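Local coordinates for protein halotolerant alpha-type carbonic anhydrase (dCA II) (Dunaliella salina, PDB 1Y7W) that catalyses, as a zinc-dependent alpha-type carbonic anhydrase, the reversible hydration of carbon dioxide to bicarbonate and remains active in the high-salt surroundings of its alga, at residues Thr121-Val125 against Val152-Gln156; Leu222-Asp228 against Lys241-Thr247. All coordinates share one frame; numbering follows the deposited sequence.

Contact 1 (Thr121-Val125 against Val152-Gln156); sequences TKSFV and VMQEQ
Lys122 and Glu155 meet at their charged ends beside the ring of Phe124, where strands 120-133 and 147-155 of the central carbonic anhydrase beta-sheet lie together, their short segments 121-125 and 152-155 antiparallel at 139°. The salt bridge spans 2.8 Å from Lys122 NZ to Glu155 OE1, and the ammonium group comes from the syn side of the carboxylate, moderately out of its plane. Glu155 CG lies between the backbone N and the carbonyl carbon (chi1 63°), from where an extended chain brings the carboxylate to the lysine; OE2 accepts a hydrogen bond from the backbone N of Gln165. With an alanine in place of Lys122, Glu155 OE1 would probably lose its charged mate and the carboxylate would be held by fewer bonds. Phe124 pairs with Glu155 at a non-hydrogen-bonded position: Glu155 CA sits over one face of the phenyl ring, 4.1 Å from its centroid, a CH-pi contact, while Phe124 CE1 meets Glu155 CB at 3.8 Å. At the root of the same side chain, Phe124 CB touches Met153 CB. Val125 and Gln154 form the hydrogen-bonded pair, and their reciprocal bonds include an almost straight one, 178° at the hydrogen, from Val125 N to Gln154 O. Val125 CG2 also packs on Gln156 CB at 4.0 Å. Gln156 N, just past the strand, donates to Ser123 O at 2.8 Å.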
# COMPACT_ATOMS: atom_id res chain seq x y z
N THR A 121 -18.52 9.23 11.12
CA THR A 121 -17.26 9.76 10.64
C THR A 121 -16.15 9.11 11.49
O THR A 121 -16.12 9.25 12.72
CB THR A 121 -17.25 11.29 10.77
OG1 THR A 121 -18.26 11.84 9.89
CG2 THR A 121 -15.87 11.87 10.41
N LYS A 122 -15.23 8.40 10.85
CA LYS A 122 -14.16 7.79 11.62
C LYS A 122 -12.81 8.39 11.27
O LYS A 122 -12.59 8.82 10.15
CB LYS A 122 -14.12 6.30 11.38
CG LYS A 122 -15.35 5.53 11.90
CD LYS A 122 -15.24 4.08 11.45
CE LYS A 122 -16.44 3.22 11.95
NZ LYS A 122 -16.09 2.23 13.02
N SER A 123 -11.91 8.44 12.24
CA SER A 123 -10.55 8.97 11.99
C SER A 123 -9.64 7.77 11.68
O SER A 123 -9.84 6.69 12.26
CB SER A 123 -10.03 9.69 13.24
OG SER A 123 -10.66 10.94 13.36
N PHE A 124 -8.67 7.95 10.79
CA PHE A 124 -7.77 6.86 10.44
C PHE A 124 -6.32 7.18 10.77
O PHE A 124 -5.83 8.25 10.49
CB PHE A 124 -7.94 6.53 8.96
CG PHE A 124 -9.18 5.74 8.71
CD1 PHE A 124 -9.15 4.35 8.71
CD2 PHE A 124 -10.43 6.39 8.65
CE1 PHE A 124 -10.35 3.60 8.64
CE2 PHE A 124 -11.64 5.63 8.58
CZ PHE A 124 -11.58 4.25 8.57
N VAL A 125 -5.66 6.21 11.39
CA VAL A 125 -4.27 6.37 11.80
C VAL A 125 -3.31 5.58 10.87
O VAL A 125 -3.43 4.40 10.78
CB VAL A 125 -4.08 5.82 13.24
CG1 VAL A 125 -2.66 6.02 13.70
CG2 VAL A 125 -5.15 6.54 14.21
N VAL A 152 -1.04 2.09 4.70
CA VAL A 152 -2.08 1.36 5.42
C VAL A 152 -2.53 2.14 6.65
O VAL A 152 -1.67 2.54 7.43
CB VAL A 152 -1.53 0.04 5.90
CG1 VAL A 152 -2.64 -0.73 6.70
CG2 VAL A 152 -1.04 -0.81 4.66
N MET A 153 -3.83 2.41 6.77
CA MET A 153 -4.34 3.16 7.94
C MET A 153 -5.38 2.32 8.67
O MET A 153 -6.12 1.56 8.04
CB MET A 153 -4.94 4.50 7.48
CG MET A 153 -3.97 5.26 6.59
SD MET A 153 -4.51 6.88 6.11
CE MET A 153 -5.95 6.58 5.26
N GLN A 154 -5.48 2.48 10.00
CA GLN A 154 -6.43 1.70 10.81
C GLN A 154 -7.36 2.72 11.51
O GLN A 154 -6.92 3.79 11.95
CB GLN A 154 -5.62 0.92 11.88
CG GLN A 154 -6.41 0.07 12.86
CD GLN A 154 -5.45 -0.70 13.73
OE1 GLN A 154 -4.95 -1.73 13.31
NE2 GLN A 154 -5.08 -0.14 14.88
N GLU A 155 -8.64 2.40 11.60
CA GLU A 155 -9.56 3.32 12.26
C GLU A 155 -9.04 3.55 13.72
O GLU A 155 -8.48 2.65 14.36
CB GLU A 155 -10.96 2.72 12.28
CG GLU A 155 -11.08 1.46 13.04
CD GLU A 155 -12.55 1.05 13.26
OE1 GLU A 155 -13.37 1.90 13.71
OE2 GLU A 155 -12.87 -0.12 12.99
N GLN A 156 -9.24 4.76 14.23
CA GLN A 156 -8.76 5.09 15.57
C GLN A 156 -9.53 4.32 16.67
O GLN A 156 -10.73 4.12 16.57
CB GLN A 156 -8.87 6.59 15.76
CG GLN A 156 -8.32 7.12 17.06
CD GLN A 156 -8.11 8.61 16.98
OE1 GLN A 156 -8.99 9.37 16.56
NE2 GLN A 156 -6.92 9.04 17.34

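Contact 2 (Leu222-Asp228 against Lys241-Thr247); sequences LKYAGYD and KWHVFTT
Trp242 and Tyr227 run alongside each other and, with Tyr224, bury the most surface here, 75 to 80 Å² each. The planes of the Tyr227 ring and the five-membered ring of Trp242 are 10° apart, yet displaced so that little of one ring covers the other. Over one tyrosine face lies Trp242 CB, 3.4 Å from Tyr227 CE1, while Tyr227 OH stands 3.7 Å above the indole plane, near the border of the ring. Chi1 of 71° sets Tyr227 CG between backbone N and carbonyl carbon, turning the phenol beside the indole; its hydroxyl is hydrogen-bonded to His138 and Ser52, and Trp242 NE1 to Ser230 O. The two residues are a hydrogen-bonded pair in the antiparallel beta hairpin of strands 224-229 and 240-251 of the central carbonic anhydrase sheet, with the Trp242 side chain about 5 Å from the zinc ion. Tyr224 occupies the other face with His243 and Phe245 in an aromatic cluster. Its CB sits almost on the normal of the Phe245 ring, 3.8 Å from the centroid, a well-centred CH-pi contact, whereas Tyr224 CE2 comes 3.4 Å from His243 CD2 with the ring planes inclined at 49°. Tyr224 OH is hydrogen-bonded to Val73 N. At one end Lys241 NZ meets Asp228 OD2 from above the carboxylate plane at 2.7 Å, an oxygen also salt-bridged to Arg67; at the other, Thr246 N donates to Lys223 O at 3.1 Å.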
# COMPACT_ATOMS: atom_id res chain seq x y z
N LEU A 222 -4.96 14.73 -6.86
CA LEU A 222 -5.66 14.00 -5.83
C LEU A 222 -6.69 13.07 -6.45
O LEU A 222 -7.47 12.47 -5.73
CB LEU A 222 -6.38 14.95 -4.88
CG LEU A 222 -5.41 15.82 -4.09
CD1 LEU A 222 -6.22 16.66 -3.12
CD2 LEU A 222 -4.40 14.97 -3.36
N LYS A 223 -6.70 12.97 -7.78
CA LYS A 223 -7.68 12.07 -8.40
C LYS A 223 -7.52 10.62 -7.95
O LYS A 223 -6.43 10.08 -8.03
CB LYS A 223 -7.53 12.08 -9.93
CG LYS A 223 -8.12 13.35 -10.55
CD LYS A 223 -7.98 13.39 -12.10
CE LYS A 223 -6.54 13.67 -12.55
NZ LYS A 223 -6.40 14.18 -14.02
N TYR A 224 -8.58 9.98 -7.48
CA TYR A 224 -8.44 8.58 -7.12
C TYR A 224 -9.72 7.76 -7.31
O TYR A 224 -10.83 8.30 -7.36
CB TYR A 224 -7.94 8.44 -5.65
CG TYR A 224 -8.98 8.68 -4.56
CD1 TYR A 224 -9.11 9.93 -3.95
CD2 TYR A 224 -9.78 7.64 -4.08
CE1 TYR A 224 -10.03 10.16 -2.89
CE2 TYR A 224 -10.72 7.85 -3.01
CZ TYR A 224 -10.83 9.11 -2.43
OH TYR A 224 -11.77 9.38 -1.43
N ALA A 225 -9.55 6.45 -7.33
CA ALA A 225 -10.66 5.53 -7.48
C ALA A 225 -10.84 4.86 -6.10
O ALA A 225 -9.88 4.34 -5.56
CB ALA A 225 -10.31 4.47 -8.51
N GLY A 226 -12.05 4.85 -5.58
CA GLY A 226 -12.28 4.21 -4.30
C GLY A 226 -13.26 3.04 -4.41
O GLY A 226 -14.20 3.10 -5.18
N TYR A 227 -13.07 1.99 -3.61
CA TYR A 227 -14.01 0.88 -3.67
C TYR A 227 -13.82 0.06 -2.40
O TYR A 227 -12.84 0.30 -1.63
CB TYR A 227 -13.74 0.00 -4.92
CG TYR A 227 -12.46 -0.82 -4.86
CD1 TYR A 227 -11.21 -0.28 -5.17
CD2 TYR A 227 -12.52 -2.17 -4.47
CE1 TYR A 227 -10.02 -1.04 -5.12
CE2 TYR A 227 -11.35 -2.96 -4.41
CZ TYR A 227 -10.10 -2.38 -4.73
OH TYR A 227 -8.98 -3.17 -4.66
N ASP A 228 -14.74 -0.87 -2.16
CA ASP A 228 -14.68 -1.73 -0.97
C ASP A 228 -13.86 -3.01 -1.27
O ASP A 228 -14.22 -3.78 -2.17
CB ASP A 228 -16.08 -2.12 -0.51
CG ASP A 228 -16.90 -0.93 0.05
OD1 ASP A 228 -18.14 -1.00 -0.09
OD2 ASP A 228 -16.33 0.03 0.61
N LYS A 241 -11.09 -0.06 2.96
CA LYS A 241 -11.65 0.94 2.05
C LYS A 241 -10.41 1.34 1.20
O LYS A 241 -9.42 1.88 1.73
CB LYS A 241 -12.16 2.16 2.82
CG LYS A 241 -13.30 1.84 3.74
CD LYS A 241 -14.42 1.04 3.07
CE LYS A 241 -15.61 0.97 4.00
NZ LYS A 241 -16.69 0.16 3.31
N TRP A 242 -10.46 1.06 -0.10
CA TRP A 242 -9.33 1.34 -0.97
C TRP A 242 -9.43 2.72 -1.61
O TRP A 242 -10.53 3.19 -1.96
CB TRP A 242 -9.22 0.24 -2.09
CG TRP A 242 -8.48 -0.99 -1.62
CD1 TRP A 242 -9.02 -2.17 -1.12
CD2 TRP A 242 -7.09 -1.12 -1.55
NE1 TRP A 242 -8.01 -3.03 -0.75
CE2 TRP A 242 -6.81 -2.40 -1.01
CE3 TRP A 242 -6.02 -0.27 -1.89
CZ2 TRP A 242 -5.50 -2.86 -0.82
CZ3 TRP A 242 -4.73 -0.72 -1.71
CH2 TRP A 242 -4.47 -2.02 -1.17
N HIS A 243 -8.28 3.36 -1.77
CA HIS A 243 -8.20 4.68 -2.42
C HIS A 243 -6.99 4.55 -3.36
O HIS A 243 -5.85 4.71 -2.94
CB HIS A 243 -7.97 5.80 -1.40
CG HIS A 243 -8.91 5.78 -0.23
ND1 HIS A 243 -8.87 4.81 0.75
CD2 HIS A 243 -9.95 6.59 0.09
CE1 HIS A 243 -9.85 5.00 1.61
NE2 HIS A 243 -10.52 6.07 1.24
N VAL A 244 -7.22 4.26 -4.64
CA VAL A 244 -6.13 4.10 -5.59
C VAL A 244 -5.97 5.36 -6.45
O VAL A 244 -6.83 5.64 -7.27
CB VAL A 244 -6.39 2.87 -6.47
CG1 VAL A 244 -5.23 2.65 -7.41
CG2 VAL A 244 -6.58 1.65 -5.58
N PHE A 245 -4.92 6.15 -6.20
CA PHE A 245 -4.67 7.38 -6.96
C PHE A 245 -4.32 7.03 -8.38
O PHE A 245 -3.48 6.23 -8.60
CB PHE A 245 -3.56 8.18 -6.28
CG PHE A 245 -4.03 8.78 -5.01
CD1 PHE A 245 -4.37 10.13 -4.96
CD2 PHE A 245 -4.33 7.96 -3.90
CE1 PHE A 245 -5.00 10.70 -3.81
CE2 PHE A 245 -4.96 8.48 -2.75
CZ PHE A 245 -5.29 9.87 -2.71
N THR A 246 -4.94 7.72 -9.32
CA THR A 246 -4.74 7.41 -10.72
C THR A 246 -3.62 8.17 -11.45
O THR A 246 -3.31 7.83 -12.55
CB THR A 246 -6.12 7.52 -11.45
OG1 THR A 246 -6.70 8.79 -11.20
CG2 THR A 246 -7.07 6.44 -10.90
N THR A 247 -3.01 9.17 -10.82
CA THR A 247 -1.89 9.87 -11.42
C THR A 247 -0.65 9.27 -10.78
O THR A 247 -0.47 9.32 -9.56
CB THR A 247 -1.91 11.35 -11.08
OG1 THR A 247 -3.16 11.91 -11.50
CG2 THR A 247 -0.74 12.06 -11.73
O HOH W 1 -4.00 10.94 -8.67

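Overall arrangement
Both contacts join antiparallel neighbours of one sheet, but different ones: contact 1 pairs strands 120-133 and 147-155, contact 2 pairs 224-229 and 240-251, and strand 166-175 lies between the two pairs. Their nearest atoms are about 6 Å apart, so they do not touch. Each is partly buried, and contact 2 buries more surface, 678 Å² against 456 Å². Contact 1 is largely backbone bonding with one salt bridge and one phenyl ring, on the two strands that also carry the zinc ligands His130, His132 and His150. Contact 2, beyond strand 166-175, is a hairpin with aromatic residues on both faces and a salt bridge of its own, and there Trp242 itself comes close to the zinc.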